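Local coordinates for uncharacterized protein (Treponema denticola ATCC 35404, PDB 6R9N) that acts as an iron(II) and oxygen sensor for bacterial chemotaxis, stabilising a peroxo species at its di-iron centre, at residues A[38-43]-A[47-52]; A[129-134]-A[153-158]. All coordinates share one frame; numbering follows the deposited sequence.

Contact 1 (A[38-43]-A[47-52]); sequences YLIVDR and VLLDPG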
ATOM      1  N   TYR A  38      -1.269  14.301  12.681  1.00 27.91           N
ATOM      2  CA  TYR A  38      -2.273  15.221  13.191  1.00 30.94           C
ATOM      3  C   TYR A  38      -2.948  14.665  14.437  1.00 27.30           C
ATOM      4  O   TYR A  38      -2.988  13.453  14.665  1.00 27.42           O
ATOM      5  CB  TYR A  38      -3.308  15.549  12.121  1.00 28.23           C
ATOM      6  CG  TYR A  38      -2.703  16.198  10.894  1.00 28.13           C
ATOM      7  CD1 TYR A  38      -2.514  17.583  10.823  1.00 26.23           C
ATOM      8  CD2 TYR A  38      -2.316  15.423   9.801  1.00 27.39           C
ATOM      9  CE1 TYR A  38      -1.967  18.171   9.692  1.00 27.38           C
ATOM     10  CE2 TYR A  38      -1.771  16.000   8.669  1.00 25.37           C
ATOM     11  CZ  TYR A  38      -1.601  17.362   8.614  1.00 29.74           C
ATOM     12  OH  TYR A  38      -1.063  17.899   7.471  1.00 29.17           O
ATOM     13  N   LEU A  39      -3.434  15.584  15.268  1.00 25.92           N
ATOM     14  CA  LEU A  39      -4.131  15.241  16.498  1.00 25.97           C
ATOM     15  C   LEU A  39      -5.381  16.098  16.586  1.00 27.99           C
ATOM     16  O   LEU A  39      -5.328  17.310  16.339  1.00 26.85           O
ATOM     17  CB  LEU A  39      -3.243  15.457  17.727  1.00 27.61           C
ATOM     18  CG  LEU A  39      -3.875  15.276  19.112  1.00 25.76           C
ATOM     19  CD1 LEU A  39      -4.155  13.808  19.381  1.00 25.39           C
ATOM     20  CD2 LEU A  39      -2.954  15.845  20.205  1.00 27.06           C
ATOM     21  N   ILE A  40      -6.506  15.461  16.880  1.00 27.59           N
ATOM     22  CA  ILE A  40      -7.737  16.145  17.251  1.00 24.49           C
ATOM     23  C   ILE A  40      -7.970  15.908  18.734  1.00 29.91           C
ATOM     24  O   ILE A  40      -7.848  14.774  19.210  1.00 31.17           O
ATOM     25  CB  ILE A  40      -8.924  15.666  16.407  1.00 29.72           C
ATOM     26  CG1 ILE A  40      -8.706  16.078  14.951  1.00 29.24           C
ATOM     27  CG2 ILE A  40     -10.229  16.227  16.953  1.00 30.13           C
ATOM     28  CD1 ILE A  40      -9.486  15.250  13.959  1.00 34.21           C
ATOM     29  N   VAL A  41      -8.248  16.983  19.470  1.00 30.55           N
ATOM     30  CA  VAL A  41      -8.598  16.919  20.883  1.00 29.15           C
ATOM     31  C   VAL A  41     -10.013  17.455  21.013  1.00 31.01           C
ATOM     32  O   VAL A  41     -10.338  18.498  20.436  1.00 32.81           O
ATOM     33  CB  VAL A  41      -7.612  17.734  21.750  1.00 35.35           C
ATOM     34  CG1 VAL A  41      -8.053  17.760  23.217  1.00 35.64           C
ATOM     35  CG2 VAL A  41      -6.200  17.184  21.623  1.00 29.68           C
ATOM     36  N   ASP A  42     -10.856  16.732  21.745  1.00 32.52           N
ATOM     37  CA  ASP A  42     -12.276  17.063  21.850  1.00 34.60           C
ATOM     38  C   ASP A  42     -12.711  16.725  23.270  1.00 35.93           C
ATOM     39  O   ASP A  42     -12.679  15.554  23.667  1.00 31.82           O
ATOM     40  CB  ASP A  42     -13.110  16.302  20.811  1.00 30.20           C
ATOM     41  CG  ASP A  42     -14.488  16.900  20.611  1.00 36.53           C
ATOM     42  OD1 ASP A  42     -15.408  16.568  21.396  1.00 38.65           O
ATOM     43  OD2 ASP A  42     -14.667  17.700  19.670  1.00 37.66           O
ATOM     44  N   ARG A  43     -13.079  17.762  24.036  1.00 30.97           N
ATOM     45  CA  ARG A  43     -13.419  17.614  25.450  1.00 35.44           C
ATOM     46  C   ARG A  43     -12.392  16.743  26.168  1.00 36.27           C
ATOM     47  O   ARG A  43     -12.732  15.832  26.924  1.00 38.03           O
ATOM     48  CB  ARG A  43     -14.831  17.050  25.617  1.00 36.52           C
ATOM     49  CG  ARG A  43     -15.940  17.994  25.160  1.00 38.77           C
ATOM     50  CD  ARG A  43     -16.413  18.941  26.267  1.00 44.44           C
ATOM     51  NE  ARG A  43     -17.043  18.232  27.382  0.70 44.46           N
ATOM     52  NH1 ARG A  43     -18.774  17.161  28.458  0.88 49.83           N
ATOM     53  NH2 ARG A  43     -19.099  17.996  26.352  1.00 45.91           N
ATOM     54  N   VAL A  47      -7.892  12.041  19.089  1.00 28.33           N
ATOM     55  CA  VAL A  47      -7.997  11.250  17.865  1.00 28.20           C
ATOM     56  C   VAL A  47      -6.695  11.462  17.100  1.00 28.79           C
ATOM     57  O   VAL A  47      -6.356  12.601  16.758  1.00 26.83           O
ATOM     58  CB  VAL A  47      -9.207  11.659  17.002  1.00 29.63           C
ATOM     59  CG1 VAL A  47      -9.233  10.870  15.693  1.00 27.30           C
ATOM     60  CG2 VAL A  47     -10.526  11.506  17.781  1.00 25.77           C
ATOM     61  N   LEU A  48      -5.956  10.385  16.867  1.00 28.18           N
ATOM     62  CA  LEU A  48      -4.641  10.452  16.235  1.00 30.84           C
ATOM     63  C   LEU A  48      -4.742  10.078  14.763  1.00 27.55           C
ATOM     64  O   LEU A  48      -5.246   9.001  14.435  1.00 27.69           O
ATOM     65  CB  LEU A  48      -3.677   9.514  16.958  1.00 27.80           C
ATOM     66  CG  LEU A  48      -2.179   9.620  16.698  1.00 33.94           C
ATOM     67  CD1 LEU A  48      -1.692  11.072  16.847  1.00 33.95           C
ATOM     68  CD2 LEU A  48      -1.445   8.685  17.665  1.00 34.56           C
ATOM     69  N   LEU A  49      -4.214  10.935  13.882  1.00 28.56           N
ATOM     70  CA  LEU A  49      -4.295  10.715  12.440  1.00 26.90           C
ATOM     71  C   LEU A  49      -2.936  10.313  11.870  1.00 31.37           C
ATOM     72  O   LEU A  49      -1.957  11.061  11.996  1.00 27.81           O
ATOM     73  CB  LEU A  49      -4.803  11.965  11.723  1.00 27.30           C
ATOM     74  CG  LEU A  49      -6.138  12.570  12.140  1.00 27.24           C
ATOM     75  CD1 LEU A  49      -6.654  13.513  11.082  1.00 25.74           C
ATOM     76  CD2 LEU A  49      -7.157  11.499  12.406  1.00 29.33           C
ATOM     77  N   ASP A  50      -2.904   9.151  11.191  1.00 28.16           N
ATOM     78  CA  ASP A  50      -1.752   8.589  10.481  1.00 31.31           C
ATOM     79  C   ASP A  50      -0.460   8.811  11.255  1.00 34.74           C
ATOM     80  O   ASP A  50       0.428   9.555  10.816  1.00 38.77           O
ATOM     81  CB  ASP A  50      -1.645   9.183   9.077  1.00 31.92           C
ATOM     82  CG  ASP A  50      -2.633   8.554   8.116  1.00 36.99           C
ATOM     83  OD1 ASP A  50      -3.582   7.882   8.600  1.00 30.57           O
ATOM     84  OD2 ASP A  50      -2.466   8.721   6.880  1.00 36.64           O
ATOM     85  N   PRO A  51      -0.337   8.201  12.430  1.00 36.16           N
ATOM     86  CA  PRO A  51       0.828   8.432  13.276  1.00 39.82           C
ATOM     87  C   PRO A  51       2.066   7.676  12.834  1.00 42.31           C
ATOM     88  O   PRO A  51       3.078   7.730  13.539  1.00 49.26           O
ATOM     89  CB  PRO A  51       0.336   7.918  14.633  1.00 40.82           C
ATOM     90  CG  PRO A  51      -0.504   6.722  14.243  1.00 36.08           C
ATOM     91  CD  PRO A  51      -1.145   7.067  12.915  1.00 35.22           C
ATOM     92  N   GLY A  52       2.012   7.006  11.685  1.00 39.11           N
ATOM     93  CA  GLY A  52       3.030   6.030  11.366  1.00 45.28           C
ATOM     94  C   GLY A  52       4.412   6.627  11.273  1.00 49.70           C
ATOM     95  O   GLY A  52       4.607   7.816  11.022  1.00 54.68           O
TER

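Contact 2 (A[129-134]-A[153-158]); sequences MSISLP and FGLYDE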
ATOM      1  N   MET A 129     -18.021   6.322   7.014  1.00 28.94           N
ATOM      2  CA  MET A 129     -18.795   6.282   8.245  1.00 31.14           C
ATOM      3  C   MET A 129     -18.442   7.539   9.029  1.00 33.21           C
ATOM      4  O   MET A 129     -17.471   8.231   8.720  1.00 26.44           O
ATOM      5  CB  MET A 129     -18.491   5.021   9.053  1.00 29.61           C
ATOM      6  CG  MET A 129     -17.054   4.987   9.586  1.00 28.83           C
ATOM      7  SD  MET A 129     -16.541   3.454  10.374  1.00 34.07           S
ATOM      8  CE  MET A 129     -17.930   3.123  11.460  1.00 35.21           C
ATOM      9  N   SER A 130     -19.250   7.831  10.038  1.00 35.19           N
ATOM     10  CA  SER A 130     -19.024   8.954  10.938  1.00 31.80           C
ATOM     11  C   SER A 130     -18.493   8.486  12.291  1.00 33.60           C
ATOM     12  O   SER A 130     -18.728   7.352  12.720  1.00 32.25           O
ATOM     13  CB  SER A 130     -20.299   9.771  11.117  1.00 28.16           C
ATOM     14  OG  SER A 130     -20.580  10.480   9.922  1.00 34.33           O
ATOM     15  N   ILE A 131     -17.747   9.371  12.950  1.00 33.95           N
ATOM     16  CA  ILE A 131     -17.272   9.172  14.315  1.00 32.12           C
ATOM     17  C   ILE A 131     -17.766  10.353  15.147  1.00 37.53           C
ATOM     18  O   ILE A 131     -17.494  11.511  14.802  1.00 34.61           O
ATOM     19  CB  ILE A 131     -15.740   9.067  14.361  1.00 36.60           C
ATOM     20  CG1 ILE A 131     -15.253   8.040  13.332  1.00 34.45           C
ATOM     21  CG2 ILE A 131     -15.261   8.691  15.743  1.00 34.99           C
ATOM     22  CD1 ILE A 131     -13.763   8.139  13.028  1.00 38.77           C
ATOM     23  N   SER A 132     -18.532  10.065  16.207  1.00 32.95           N
ATOM     24  CA  SER A 132     -19.121  11.104  17.048  1.00 35.38           C
ATOM     25  C   SER A 132     -18.118  11.594  18.085  1.00 36.14           C
ATOM     26  O   SER A 132     -17.371  10.804  18.669  1.00 38.26           O
ATOM     27  CB  SER A 132     -20.365  10.586  17.780  1.00 37.27           C
ATOM     28  OG  SER A 132     -21.229   9.857  16.932  1.00 39.29           O
ATOM     29  N   LEU A 133     -18.126  12.892  18.341  1.00 32.21           N
ATOM     30  CA  LEU A 133     -17.207  13.424  19.333  1.00 34.35           C
ATOM     31  C   LEU A 133     -17.939  13.917  20.575  1.00 35.47           C
ATOM     32  O   LEU A 133     -19.114  14.297  20.508  1.00 32.18           O
ATOM     33  CB  LEU A 133     -16.396  14.576  18.734  1.00 34.09           C
ATOM     34  CG  LEU A 133     -15.484  14.159  17.583  1.00 34.19           C
ATOM     35  CD1 LEU A 133     -14.746  15.373  17.066  1.00 36.71           C
ATOM     36  CD2 LEU A 133     -14.530  13.068  18.030  1.00 34.59           C
ATOM     37  N   PRO A 134     -17.252  13.942  21.729  1.00 35.97           N
ATOM     38  CA  PRO A 134     -17.887  14.413  22.970  1.00 37.68           C
ATOM     39  C   PRO A 134     -18.463  15.815  22.886  1.00 39.44           C
ATOM     40  O   PRO A 134     -19.434  16.105  23.588  1.00 41.90           O
ATOM     41  CB  PRO A 134     -16.743  14.342  23.993  1.00 36.03           C
ATOM     42  CG  PRO A 134     -15.852  13.290  23.499  1.00 36.12           C
ATOM     43  CD  PRO A 134     -15.955  13.287  21.989  1.00 36.36           C
ATOM     44  N   PHE A 153      -9.210   6.358   3.089  1.00 20.25           N
ATOM     45  CA  PHE A 153     -10.146   7.393   3.506  1.00 23.90           C
ATOM     46  C   PHE A 153      -9.406   8.640   3.966  1.00 22.57           C
ATOM     47  O   PHE A 153      -8.305   8.575   4.523  1.00 25.90           O
ATOM     48  CB  PHE A 153     -11.083   6.907   4.644  1.00 21.21           C
ATOM     49  CG  PHE A 153     -12.008   5.824   4.222  1.00 25.27           C
ATOM     50  CD1 PHE A 153     -13.259   6.129   3.698  1.00 28.27           C
ATOM     51  CD2 PHE A 153     -11.623   4.492   4.305  1.00 22.80           C
ATOM     52  CE1 PHE A 153     -14.116   5.126   3.287  1.00 24.30           C
ATOM     53  CE2 PHE A 153     -12.476   3.483   3.883  1.00 23.54           C
ATOM     54  CZ  PHE A 153     -13.716   3.802   3.369  1.00 22.44           C
ATOM     55  N   GLY A 154     -10.027   9.777   3.729  1.00 21.96           N
ATOM     56  CA  GLY A 154      -9.696  10.983   4.453  1.00 22.74           C
ATOM     57  C   GLY A 154     -10.596  11.125   5.662  1.00 25.73           C
ATOM     58  O   GLY A 154     -11.526  10.347   5.848  1.00 24.72           O
ATOM     59  N   LEU A 155     -10.291  12.112   6.507  1.00 24.56           N
ATOM     60  CA  LEU A 155     -11.120  12.391   7.677  1.00 28.52           C
ATOM     61  C   LEU A 155     -11.459  13.870   7.660  1.00 28.38           C
ATOM     62  O   LEU A 155     -10.556  14.715   7.680  1.00 28.65           O
ATOM     63  CB  LEU A 155     -10.403  11.988   8.984  1.00 29.57           C
ATOM     64  CG  LEU A 155     -11.244  11.805  10.257  1.00 30.22           C
ATOM     65  CD1 LEU A 155     -11.644  13.154  10.836  1.00 36.47           C
ATOM     66  CD2 LEU A 155     -12.518  10.940   9.955  1.00 24.29           C
ATOM     67  N   TYR A 156     -12.748  14.173   7.580  1.00 26.60           N
ATOM     68  CA  TYR A 156     -13.239  15.545   7.583  1.00 25.65           C
ATOM     69  C   TYR A 156     -13.705  15.877   8.993  1.00 27.26           C
ATOM     70  O   TYR A 156     -14.617  15.230   9.519  1.00 26.08           O
ATOM     71  CB  TYR A 156     -14.382  15.733   6.593  1.00 24.11           C
ATOM     72  CG  TYR A 156     -14.825  17.166   6.490  1.00 27.93           C
ATOM     73  CD1 TYR A 156     -13.897  18.172   6.249  1.00 27.94           C
ATOM     74  CD2 TYR A 156     -16.160  17.522   6.624  1.00 27.31           C
ATOM     75  CE1 TYR A 156     -14.286  19.494   6.145  1.00 26.32           C
ATOM     76  CE2 TYR A 156     -16.553  18.853   6.521  1.00 30.14           C
ATOM     77  CZ  TYR A 156     -15.606  19.828   6.284  1.00 26.36           C
ATOM     78  OH  TYR A 156     -15.971  21.146   6.181  1.00 32.60           O
ATOM     79  N   ASP A 157     -13.035  16.828   9.628  1.00 26.23           N
ATOM     80  CA  ASP A 157     -13.380  17.266  10.975  1.00 27.85           C
ATOM     81  C   ASP A 157     -14.434  18.346  10.786  1.00 29.49           C
ATOM     82  O   ASP A 157     -14.120  19.466  10.378  1.00 28.98           O
ATOM     83  CB  ASP A 157     -12.132  17.768  11.701  1.00 27.69           C
ATOM     84  CG  ASP A 157     -12.413  18.242  13.132  1.00 31.80           C
ATOM     85  OD1 ASP A 157     -13.119  17.544  13.881  1.00 29.66           O
ATOM     86  OD2 ASP A 157     -11.907  19.320  13.517  1.00 31.27           O
ATOM     87  N   GLU A 158     -15.704  18.001  11.032  1.00 26.62           N
ATOM     88  CA  GLU A 158     -16.783  18.925  10.688  1.00 30.39           C
ATOM     89  C   GLU A 158     -16.646  20.255  11.424  1.00 28.78           C
ATOM     90  O   GLU A 158     -16.848  21.320  10.831  1.00 32.48           O
ATOM     91  CB  GLU A 158     -18.141  18.290  10.996  1.00 30.09           C
ATOM     92  CG  GLU A 158     -18.583  17.298   9.929  1.00 36.95           C
ATOM     93  CD  GLU A 158     -19.916  16.644  10.236  1.00 42.57           C
ATOM     94  OE1 GLU A 158     -20.448  15.963   9.347  1.00 46.48           O
ATOM     95  OE2 GLU A 158     -20.437  16.795  11.364  1.00 47.87           O
TER

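Contact 1 (A[38-43]-A[47-52])
Tyr38 and Leu49 both carry CG anti to their own carbonyl carbon (chi1 -60° and -56°), which sets the phenol ring and the leucine branches beside their own backbone N atoms. Strand pairing brings Tyr38 CB to 3.9 Å from Leu49 CB, while the ring runs on away from Leu49. Leu49 CD1 leans along the same face to 4.4 Å from Ile40 CD1, and Ile40 lies beside Val47. On the other face of the sheet, Leu39 and Leu48 turn their CD1 methyls onto backbone oxygens of the partner strand: Leu39 CD1 sits 3.6 Å from Val47 O, and Leu48 CD1 3.5 Å from Tyr38 O. The strands are antiparallel. Ile40 and Val47 form a tight hydrogen-bonded pair, with Ile40 N to Val47 O at 2.9 Å and Val47 N to Ile40 O at 2.7 Å. At the other end, Leu49 N reaches Tyr38 O at 2.9 Å, tilted 34° from the carbonyl plane, but the return bond from Tyr38 N to Leu49 O is weak at 3.4 Å. This is a beta hairpin with a short connection. Tyr38 OH bonds to Pro223 O, just before the iron ligands Gln224 and His225. Strand 17-21 flanks 38-42 and strand 73-77 flanks the second arm, while Phe164 of the other sheet packs on Tyr38 and Leu49, as in the two-sheet core of the metallo-beta-lactamase fold.

Contact 2 (A[129-134]-A[153-158])
Ile131 and Leu155 make the apolar half of this contact, methyl to methyl: Ile131 CD1 stands 4.3 Å from Leu155 CD2. Neither residue aims its CB straight at the other strand. Ile131 gets there by stretching CG1 and CD1 out in an extended chain (chi2 164°), and Leu155 by offering its CD2 branch. The touch is light, and it bridges strands whose closest CA atoms, those of Ile131 and Asp157, are still 9.6 Å apart. Such a gap is that of strands two places apart in a sheet, so side chains on one face do the joining and the backbones stay clear of each other.

The second kind of meeting is apolar against polar. Leu133 CD1 lies 4.2 Å from Asp157 OD1, the two side chains crossing at about a right angle, so the methyl meets one carboxylate oxygen and no bond is made. With CG anti to the backbone N (chi1 180°), Asp157 carries its carboxylate out from the strand to where Leu133 CD1 meets it. Its other oxygen, OD2, is engaged by Ser160 OG and His17 NE2. Those two hydrogen bonds probably fix the rotation of the carboxylate and leave OD1 as the oxygen beside the leucine.

Strand 138-143 runs between the two segments and is hydrogen-bonded to both: Ile131 pairs with Met139, and Gly154 with Ile142. Leu155 also rests on the side chain of Met139, so the bridge passes over the middle strand. Strand 130-132 is an outer strand of this sheet within the chain; Ile131 packs against Tyr101 of strand 99-103 in the other sheet, while on the far side of 153-157 the next strand is 162-164.

From the N terminus, contact 1 comes first and closes the tight two-residue turn, 43-44, between strands 38-42 and 45-49. The chain then lays down strands 73-77, 99-103 and 121-124 of the same sheet, with iron ligands His80, Asp82 and Asp84 on the way, before contact 2 closes the longer loop 135-152, which holds strand 138-143 and the ligand His148. The loops follow in series, neither nested nor crossed. Each contact belongs to one sheet of the sandwich, and they touch: Asp42 packs against Leu133 and Pro134 and its OD1 bonds Ser135 N, Ile40 meets Asp157, and His17 bonds both Asp42 and Asp157, tying the two sheets together.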